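Local coordinates for tyrosine specific protein phosphatase (Trypanosoma cruzi, PDB 4AZ1), which probably hydrolyses phosphotyrosine residues in proteins, releasing inorganic phosphate, at residues A[6-10]-A[281-285]; A[14-18]-A[294-299]; A[24-28]-A[271-277]. One frame throughout, in Å; residues are numbered along the deposited sequence.

The three contacts illustrate how the two ends of a chain can be clasped together. Their first segments run in order through the amino-terminal loop and helix 14-30. Their second segments follow in the order contact 3, contact 1, contact 2, so contact 3 is nested inside the other two, which cross. The centres of contacts 1 and 2 lie about 13 Å apart. Phe9 O to Gln17 NE2 (2.9 Å) joins contacts 1 and 2, and Tyr281 OH to Glu24 OE1 (2.6 Å) joins contacts 1 and 3; contacts 2 and 3 meet by packing of Tyr18 and Leu299 on Met274. The amino-terminal helix is thus built into the helical side of the phosphatase domain.

Contact 1. Residues A[6-10]-A[281-285]; sequences CFPFT and YLTLM
A face-to-face aromatic stack between Phe9 and Tyr281 joins the short 3-10 turn that precedes helix 14-30 to one side of helix 274-288 in this phosphatase fold. The ring centroids of Phe9 and Tyr281 are 4.2 Å apart and the planes are tilted by 26°, so the overlap is closer at one side: Phe9 CD1 comes within 3.5 Å of Tyr281 CE1. Seen from Phe9, it is Tyr281 CD1 that sits over the middle of the ring. Met285 takes the rim instead. Its chain bends at chi3 (75°), and SD arrives in the plane of the Phe9 ring, 3.7 Å from Phe9 CE2, an edge-on Met-aromatic contact. Tyr281 thus occupies a face of Phe9 and sulfur its edge, two approaches that together limit how the ring can turn.

Phe7 meets the same helix beside it. With CG swung away from its own backbone N (chi1 -162°), the ring reaches the helix and Phe7 CZ meets Tyr281 CD1 and Leu284 CD1, both at 3.7 Å and both obliquely. Leu284 also packs on Ala242, Leu243 and Leu246 of helix 232-247. The polar end of Tyr281 belongs to a different partnership, since its OH is hydrogen-bonded to Glu24 and Arg20 of helix 14-30. Within the turn itself, Phe9 CB covers part of one face of the Phe7 ring, and Thr10 OG1 donates a 3.3 Å hydrogen bond to Phe7 O.

Contact 2. Residues A[14-18]-A[294-299]; sequences VQAQY and ALVGLL
Val14 and Leu295 lie alongside with their side chains pointing opposite ways, and the two branches of the valine divide the work. Val14 CG1, anti to the backbone N (chi1 -178°), is placed against two leucines, 3.6 Å from Leu295 CD2 and 3.7 Å from Leu298 CD1. CG2 turns to the start of the other helix and meets the Ala294 methyl. One turn on, the Tyr18 ring is laid obliquely against the same helix: Tyr18 CD2 is 4.0 Å from Leu298 CB, while its CE2 approaches Leu299 CD2 at 4.1 Å. Leu298 therefore serves both residues, its CD1 tip reaching Val14 and its CB resting against the tyrosine.

Gln17 comes in differently, at about a right angle to Leu295. Its extended chain sets the amide across the leucine end, with Gln17 OE1 only 3.3 Å from Leu295 CD1, a close apolar-to-oxygen touch rather than a bond. The amide nitrogen has its own partner, because Gln17 NE2 is hydrogen-bonded to Phe9 O in the preceding turn, which holds the group in place. Leu295 and Leu299 also touch Phe278, so helix 293-299 rests against both helix 14-30 and helix 274-288.

The axes of the two short helical segments pass 10.3 Å apart and cross at -56°. Val14 and Tyr18 form one ridge of residues four apart, Ala294 with Leu298 and Leu295 with Leu299 two more, and their interlocking is consistent with the ridges-into-grooves packing of globular helix pairs that cross near -50°.

Contact 3. Residues A[24-28]-A[271-277]; sequences EFSLL and VQRMEQY
Phe25 and Tyr277 both hold CG opposite the backbone N (chi1 -176° and -180°), and that shared choice sends each ring out from its helix past the other. Phe25 ends against the start of helix 274-288. Met274 CA lies over the centre of its ring, 3.6 Å from the centroid of Phe25 and 8° off the normal, a nearly ideal CH-pi contact. The ring edge meets backbone oxygens in its plane: Val271 O is 3.5 Å from Phe25 CE1, and Gln272 O is 3.4 Å from Phe25 CZ, where the ring hydrogens would carry slight positive charge. Phe25 CD1 also touches Tyr277 CB at 3.7 Å.

Tyr277 reaches back to helix 14-30. Its OH donates a short hydrogen bond of 2.5 Å to Glu24 OE1, which is approached from above the carboxylate plane. With this oxygen shared by Tyr281 OH, and OE2 in a salt bridge with Arg20, the environment is likely to favour the charged carboxylate. Leu28 CD1 lies over one face of the Tyr277 ring in a CH-pi contact, 4.1 Å from its centroid, so the tyrosine is held by a hydrogen bond at its hydroxyl, with Glu24 OE1 at the ring edge, and by a methyl over its face.

Residues 272-276 resemble the Q-loop motif of classical phosphatases. Gln276 OE1 accepts a hydrogen bond from Arg273 N at 3.1 Å and a weak one from Gln272 N, tying loop to helix. Arg273 forms a salt bridge with Asp196 of the WPD sequence, in the loop following strand 184-191. Tyr257 of helix 255-266 packs on both Leu28 and Tyr277, while Gln276 O bonds to Thr235, placing the contact where helix 14-30 meets helices 255-266 and 274-288, the latter tied to helix 232-247.

Contact 1. Residues A[6-10]-A[281-285]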
loop_
_atom_site.group_PDB
_atom_site.type_symbol
_atom_site.label_atom_id
_atom_site.label_comp_id
_atom_site.label_asym_id
_atom_site.label_seq_id
_atom_site.Cartn_x
_atom_site.Cartn_y
_atom_site.Cartn_z
ATOM N N CYS A 6 -1.231 44.661 -13.173
ATOM C CA CYS A 6 -0.216 45.065 -14.136
ATOM C C CYS A 6 0.383 43.788 -14.705
ATOM O O CYS A 6 1.027 43.019 -13.982
ATOM C CB CYS A 6 0.863 45.917 -13.457
ATOM S SG CYS A 6 2.181 46.529 -14.562
ATOM N N PHE A 7 0.145 43.535 -15.988
ATOM C CA PHE A 7 0.686 42.339 -16.619
ATOM C C PHE A 7 1.268 42.624 -18.005
ATOM O O PHE A 7 0.718 42.186 -19.019
ATOM C CB PHE A 7 -0.395 41.267 -16.710
ATOM C CG PHE A 7 0.142 39.893 -16.941
ATOM C CD1 PHE A 7 1.039 39.328 -16.041
ATOM C CD2 PHE A 7 -0.250 39.158 -18.048
ATOM C CE1 PHE A 7 1.550 38.051 -16.252
ATOM C CE2 PHE A 7 0.243 37.875 -18.261
ATOM C CZ PHE A 7 1.148 37.324 -17.361
ATOM N N PRO A 8 2.408 43.333 -18.049
ATOM C CA PRO A 8 2.991 43.767 -19.327
ATOM C C PRO A 8 3.483 42.636 -20.247
ATOM O O PRO A 8 3.838 42.928 -21.388
ATOM C CB PRO A 8 4.153 44.679 -18.902
ATOM C CG PRO A 8 4.439 44.327 -17.480
ATOM C CD PRO A 8 3.156 43.846 -16.885
ATOM N N PHE A 9 3.478 41.390 -19.774
ATOM C CA PHE A 9 3.855 40.227 -20.593
ATOM C C PHE A 9 3.069 40.166 -21.909
ATOM O O PHE A 9 3.571 39.688 -22.938
ATOM C CB PHE A 9 3.618 38.953 -19.778
ATOM C CG PHE A 9 4.074 37.692 -20.452
ATOM C CD1 PHE A 9 5.395 37.271 -20.344
ATOM C CD2 PHE A 9 3.175 36.903 -21.166
ATOM C CE1 PHE A 9 5.824 36.093 -20.951
ATOM C CE2 PHE A 9 3.598 35.719 -21.774
ATOM C CZ PHE A 9 4.930 35.320 -21.668
ATOM N N THR A 10 1.831 40.648 -21.880
ATOM C CA THR A 10 0.976 40.600 -23.066
ATOM C C THR A 10 1.335 41.681 -24.074
ATOM O O THR A 10 0.804 41.696 -25.189
ATOM C CB THR A 10 -0.523 40.742 -22.712
ATOM O OG1 THR A 10 -0.721 41.932 -21.939
ATOM C CG2 THR A 10 -1.008 39.528 -21.924
ATOM N N TYR A 281 1.984 31.118 -17.417
ATOM C CA TYR A 281 1.709 32.317 -18.219
ATOM C C TYR A 281 0.529 32.117 -19.176
ATOM O O TYR A 281 -0.275 33.033 -19.377
ATOM C CB TYR A 281 2.943 32.754 -19.017
ATOM C CG TYR A 281 3.957 33.556 -18.225
ATOM C CD1 TYR A 281 3.810 34.921 -18.061
ATOM C CD2 TYR A 281 5.074 32.943 -17.658
ATOM C CE1 TYR A 281 4.742 35.667 -17.335
ATOM C CE2 TYR A 281 6.001 33.670 -16.938
ATOM C CZ TYR A 281 5.834 35.039 -16.786
ATOM O OH TYR A 281 6.767 35.776 -16.069
ATOM N N LEU A 282 0.452 30.939 -19.793
ATOM C CA LEU A 282 -0.625 30.633 -20.739
ATOM C C LEU A 282 -2.001 30.660 -20.072
ATOM O O LEU A 282 -2.972 31.134 -20.660
ATOM C CB LEU A 282 -0.411 29.257 -21.382
ATOM C CG LEU A 282 0.865 29.155 -22.209
ATOM C CD1 LEU A 282 1.031 27.754 -22.824
ATOM C CD2 LEU A 282 0.878 30.233 -23.273
ATOM N N THR A 283 -2.093 30.139 -18.852
ATOM C CA THR A 283 -3.385 30.173 -18.163
ATOM C C THR A 283 -3.774 31.619 -17.843
ATOM O O THR A 283 -4.952 31.971 -17.888
ATOM C CB THR A 283 -3.419 29.304 -16.874
ATOM O OG1 THR A 283 -2.710 29.961 -15.816
ATOM C CG2 THR A 283 -2.797 27.958 -17.123
ATOM N N LEU A 284 -2.787 32.458 -17.527
ATOM C CA LEU A 284 -3.085 33.856 -17.214
ATOM C C LEU A 284 -3.605 34.533 -18.469
ATOM O O LEU A 284 -4.625 35.231 -18.439
ATOM C CB LEU A 284 -1.848 34.593 -16.684
ATOM C CG LEU A 284 -1.462 34.300 -15.228
ATOM C CD1 LEU A 284 -0.127 34.936 -14.900
ATOM C CD2 LEU A 284 -2.539 34.794 -14.236
ATOM N N MET A 285 -2.916 34.297 -19.578
ATOM C CA MET A 285 -3.325 34.859 -20.854
ATOM C C MET A 285 -4.742 34.429 -21.241
ATOM O O MET A 285 -5.563 35.274 -21.599
ATOM C CB MET A 285 -2.314 34.500 -21.943
ATOM C CG MET A 285 -0.939 35.120 -21.708
ATOM S SD MET A 285 0.307 34.517 -22.876
ATOM C CE MET A 285 -0.184 35.431 -24.363
#

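Contact 2. Residues A[14-18]-A[294-299]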
loop_
_atom_site.group_PDB
_atom_site.type_symbol
_atom_site.label_atom_id
_atom_site.label_comp_id
_atom_site.label_asym_id
_atom_site.label_seq_id
_atom_site.Cartn_x
_atom_site.Cartn_y
_atom_site.Cartn_z
ATOM N N VAL A 14 5.611 37.743 -29.648
ATOM C CA VAL A 14 5.658 36.299 -29.401
ATOM C C VAL A 14 7.083 35.816 -29.092
ATOM O O VAL A 14 7.303 35.065 -28.136
ATOM C CB VAL A 14 5.083 35.482 -30.584
ATOM C CG1 VAL A 14 5.118 33.995 -30.260
ATOM C CG2 VAL A 14 3.656 35.902 -30.899
ATOM N N GLN A 15 8.048 36.260 -29.887
ATOM C CA GLN A 15 9.435 35.870 -29.666
ATOM C C GLN A 15 9.955 36.340 -28.300
ATOM O O GLN A 15 10.596 35.573 -27.578
ATOM C CB GLN A 15 10.331 36.401 -30.797
ATOM C CG GLN A 15 11.769 35.884 -30.750
ATOM C CD GLN A 15 11.849 34.363 -30.865
ATOM O OE1 GLN A 15 11.002 33.731 -31.505
ATOM N NE2 GLN A 15 12.865 33.770 -30.239
ATOM N N ALA A 16 9.691 37.601 -27.957
ATOM C CA ALA A 16 10.130 38.142 -26.676
ATOM C C ALA A 16 9.460 37.409 -25.508
ATOM O O ALA A 16 10.091 37.173 -24.470
ATOM C CB ALA A 16 9.861 39.648 -26.599
ATOM N N GLN A 17 8.188 37.062 -25.670
ATOM C CA GLN A 17 7.488 36.290 -24.647
ATOM C C GLN A 17 8.167 34.941 -24.440
ATOM O O GLN A 17 8.430 34.539 -23.310
ATOM C CB GLN A 17 6.024 36.067 -25.029
ATOM C CG GLN A 17 5.149 37.311 -24.950
ATOM C CD GLN A 17 3.753 37.049 -25.488
ATOM O OE1 GLN A 17 3.536 36.095 -26.250
ATOM N NE2 GLN A 17 2.794 37.880 -25.088
ATOM N N TYR A 18 8.452 34.246 -25.533
ATOM C CA TYR A 18 9.088 32.936 -25.450
ATOM C C TYR A 18 10.467 33.031 -24.789
ATOM O O TYR A 18 10.810 32.208 -23.944
ATOM C CB TYR A 18 9.197 32.306 -26.841
ATOM C CG TYR A 18 9.768 30.905 -26.844
ATOM C CD1 TYR A 18 11.141 30.699 -26.866
ATOM C CD2 TYR A 18 8.939 29.794 -26.837
ATOM C CE1 TYR A 18 11.673 29.429 -26.872
ATOM C CE2 TYR A 18 9.465 28.512 -26.847
ATOM C CZ TYR A 18 10.838 28.339 -26.864
ATOM O OH TYR A 18 11.385 27.073 -26.872
ATOM N N ALA A 294 -0.155 31.152 -31.161
ATOM C CA ALA A 294 1.215 31.267 -31.667
ATOM C C ALA A 294 2.268 30.758 -30.660
ATOM O O ALA A 294 3.266 30.148 -31.056
ATOM C CB ALA A 294 1.509 32.698 -32.070
ATOM N N LEU A 295 2.051 31.018 -29.369
ATOM C CA LEU A 295 2.966 30.533 -28.331
ATOM C C LEU A 295 2.902 29.017 -28.207
ATOM O O LEU A 295 3.940 28.350 -28.163
ATOM C CB LEU A 295 2.642 31.157 -26.973
ATOM C CG LEU A 295 3.126 32.583 -26.733
ATOM C CD1 LEU A 295 2.757 33.040 -25.328
ATOM C CD2 LEU A 295 4.626 32.650 -26.932
ATOM N N VAL A 296 1.681 28.488 -28.132
ATOM C CA VAL A 296 1.440 27.047 -28.159
ATOM C C VAL A 296 2.126 26.452 -29.390
ATOM O O VAL A 296 2.742 25.385 -29.313
ATOM C CB VAL A 296 -0.080 26.742 -28.173
ATOM C CG1 VAL A 296 -0.359 25.269 -28.468
ATOM C CG2 VAL A 296 -0.706 27.141 -26.850
ATOM N N GLY A 297 2.039 27.163 -30.513
ATOM C CA GLY A 297 2.702 26.751 -31.739
ATOM C C GLY A 297 4.208 26.613 -31.587
ATOM O O GLY A 297 4.796 25.630 -32.043
ATOM N N LEU A 298 4.834 27.595 -30.945
ATOM C CA LEU A 298 6.274 27.541 -30.682
ATOM C C LEU A 298 6.687 26.412 -29.726
ATOM O O LEU A 298 7.808 25.897 -29.794
ATOM C CB LEU A 298 6.761 28.878 -30.125
ATOM C CG LEU A 298 7.041 29.974 -31.141
ATOM C CD1 LEU A 298 7.579 31.219 -30.457
ATOM C CD2 LEU A 298 8.031 29.455 -32.165
ATOM N N LEU A 299 5.787 26.032 -28.830
ATOM C CA LEU A 299 6.123 25.007 -27.852
ATOM C C LEU A 299 5.945 23.599 -28.436
ATOM O O LEU A 299 6.544 22.642 -27.943
ATOM C CB LEU A 299 5.305 25.190 -26.565
ATOM C CG LEU A 299 5.693 26.320 -25.600
ATOM C CD1 LEU A 299 4.567 26.586 -24.611
ATOM C CD2 LEU A 299 6.972 25.987 -24.839
#

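Contact 3. Residues A[24-28]-A[271-277]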
loop_
_atom_site.group_PDB
_atom_site.type_symbol
_atom_site.label_atom_id
_atom_site.label_comp_id
_atom_site.label_asym_id
_atom_site.label_seq_id
_atom_site.Cartn_x
_atom_site.Cartn_y
_atom_site.Cartn_z
ATOM N N GLU A 24 13.611 33.356 -17.525
ATOM C CA GLU A 24 13.168 33.249 -16.138
ATOM C C GLU A 24 13.307 31.829 -15.604
ATOM O O GLU A 24 13.732 31.627 -14.467
ATOM C CB GLU A 24 11.705 33.693 -15.999
ATOM C CG GLU A 24 11.519 35.211 -15.996
ATOM C CD GLU A 24 10.042 35.599 -15.955
ATOM O OE1 GLU A 24 9.170 34.701 -15.785
ATOM O OE2 GLU A 24 9.758 36.806 -16.080
ATOM N N PHE A 25 12.930 30.842 -16.412
ATOM C CA PHE A 25 13.045 29.471 -15.947
ATOM C C PHE A 25 14.511 29.087 -15.682
ATOM O O PHE A 25 14.808 28.421 -14.686
ATOM C CB PHE A 25 12.388 28.493 -16.917
ATOM C CG PHE A 25 12.398 27.080 -16.429
ATOM C CD1 PHE A 25 11.497 26.663 -15.453
ATOM C CD2 PHE A 25 13.323 26.165 -16.925
ATOM C CE1 PHE A 25 11.507 25.350 -14.987
ATOM C CE2 PHE A 25 13.332 24.843 -16.467
ATOM C CZ PHE A 25 12.425 24.446 -15.493
ATOM N N SER A 26 15.422 29.511 -16.560
ATOM C CA SER A 26 16.837 29.244 -16.352
ATOM C C SER A 26 17.345 29.910 -15.077
ATOM O O SER A 26 18.124 29.327 -14.327
ATOM C CB SER A 26 17.664 29.704 -17.556
ATOM O OG SER A 26 17.363 28.906 -18.689
ATOM N N LEU A 27 16.886 31.129 -14.825
ATOM C CA LEU A 27 17.242 31.829 -13.599
ATOM C C LEU A 27 16.740 31.076 -12.361
ATOM O O LEU A 27 17.439 31.002 -11.346
ATOM C CB LEU A 27 16.710 33.263 -13.644
ATOM C CG LEU A 27 16.974 34.186 -12.460
ATOM C CD1 LEU A 27 18.477 34.428 -12.291
ATOM C CD2 LEU A 27 16.231 35.503 -12.665
ATOM N N LEU A 28 15.553 30.490 -12.445
ATOM C CA LEU A 28 15.058 29.666 -11.338
ATOM C C LEU A 28 15.954 28.451 -11.080
ATOM O O LEU A 28 16.278 28.154 -9.933
ATOM C CB LEU A 28 13.627 29.192 -11.596
ATOM C CG LEU A 28 12.502 30.218 -11.492
ATOM C CD1 LEU A 28 11.235 29.650 -12.109
ATOM C CD2 LEU A 28 12.248 30.608 -10.043
ATOM N N VAL A 271 7.821 23.060 -10.235
ATOM C CA VAL A 271 7.863 23.376 -11.664
ATOM C C VAL A 271 9.195 22.893 -12.251
ATOM O O VAL A 271 10.212 23.591 -12.234
ATOM C CB VAL A 271 7.584 24.859 -11.978
ATOM C CG1 VAL A 271 7.447 25.039 -13.480
ATOM C CG2 VAL A 271 6.294 25.312 -11.276
ATOM N N GLN A 272 9.153 21.670 -12.760
ATOM C CA GLN A 272 10.328 20.898 -13.110
ATOM C C GLN A 272 10.829 21.214 -14.522
ATOM O O GLN A 272 12.017 21.147 -14.778
ATOM C CB GLN A 272 9.940 19.416 -13.011
ATOM C CG GLN A 272 11.036 18.396 -13.290
ATOM C CD GLN A 272 10.509 16.967 -13.103
ATOM O OE1 GLN A 272 9.294 16.734 -13.129
ATOM N NE2 GLN A 272 11.414 16.021 -12.899
ATOM N N ARG A 273 9.919 21.550 -15.435
ATOM C CA ARG A 273 10.278 21.682 -16.851
ATOM C C ARG A 273 9.881 23.039 -17.369
ATOM O O ARG A 273 8.912 23.628 -16.888
ATOM C CB ARG A 273 9.587 20.593 -17.697
ATOM C CG ARG A 273 9.806 19.189 -17.160
ATOM C CD ARG A 273 9.411 18.112 -18.182
ATOM N NE ARG A 273 9.182 16.814 -17.538
ATOM C CZ ARG A 273 10.157 16.004 -17.110
ATOM N NH1 ARG A 273 11.432 16.372 -17.231
ATOM N NH2 ARG A 273 9.862 14.831 -16.549
ATOM N N MET A 274 10.623 23.521 -18.362
ATOM C CA MET A 274 10.420 24.866 -18.888
ATOM C C MET A 274 8.974 25.062 -19.362
ATOM O O MET A 274 8.336 26.081 -19.066
ATOM C CB MET A 274 11.422 25.143 -20.018
ATOM C CG MET A 274 11.370 26.558 -20.593
ATOM S SD MET A 274 10.063 26.745 -21.843
ATOM C CE MET A 274 10.878 26.021 -23.274
ATOM N N GLU A 275 8.447 24.082 -20.089
ATOM C CA GLU A 275 7.108 24.234 -20.654
ATOM C C GLU A 275 6.059 24.209 -19.555
ATOM O O GLU A 275 4.974 24.752 -19.737
ATOM C CB GLU A 275 6.807 23.182 -21.735
ATOM C CG GLU A 275 6.634 21.787 -21.203
ATOM C CD GLU A 275 7.956 21.077 -20.971
ATOM O OE1 GLU A 275 9.030 21.705 -21.171
ATOM O OE2 GLU A 275 7.909 19.884 -20.597
ATOM N N GLN A 276 6.382 23.617 -18.403
ATOM C CA GLN A 276 5.428 23.637 -17.291
ATOM C C GLN A 276 5.348 25.042 -16.683
ATOM O O GLN A 276 4.290 25.466 -16.250
ATOM C CB GLN A 276 5.788 22.585 -16.224
ATOM C CG GLN A 276 5.501 21.133 -16.680
ATOM C CD GLN A 276 6.292 20.115 -15.872
ATOM O OE1 GLN A 276 7.068 20.495 -14.988
ATOM N NE2 GLN A 276 6.120 18.823 -16.182
ATOM N N TYR A 277 6.472 25.754 -16.662
ATOM C CA TYR A 277 6.508 27.131 -16.172
ATOM C C TYR A 277 5.772 28.030 -17.171
ATOM O O TYR A 277 4.996 28.933 -16.802
ATOM C CB TYR A 277 7.977 27.568 -16.003
ATOM C CG TYR A 277 8.173 28.985 -15.488
ATOM C CD1 TYR A 277 7.871 29.322 -14.166
ATOM C CD2 TYR A 277 8.688 29.975 -16.314
ATOM C CE1 TYR A 277 8.061 30.626 -13.688
ATOM C CE2 TYR A 277 8.881 31.282 -15.849
ATOM C CZ TYR A 277 8.570 31.593 -14.532
ATOM O OH TYR A 277 8.768 32.880 -14.064
#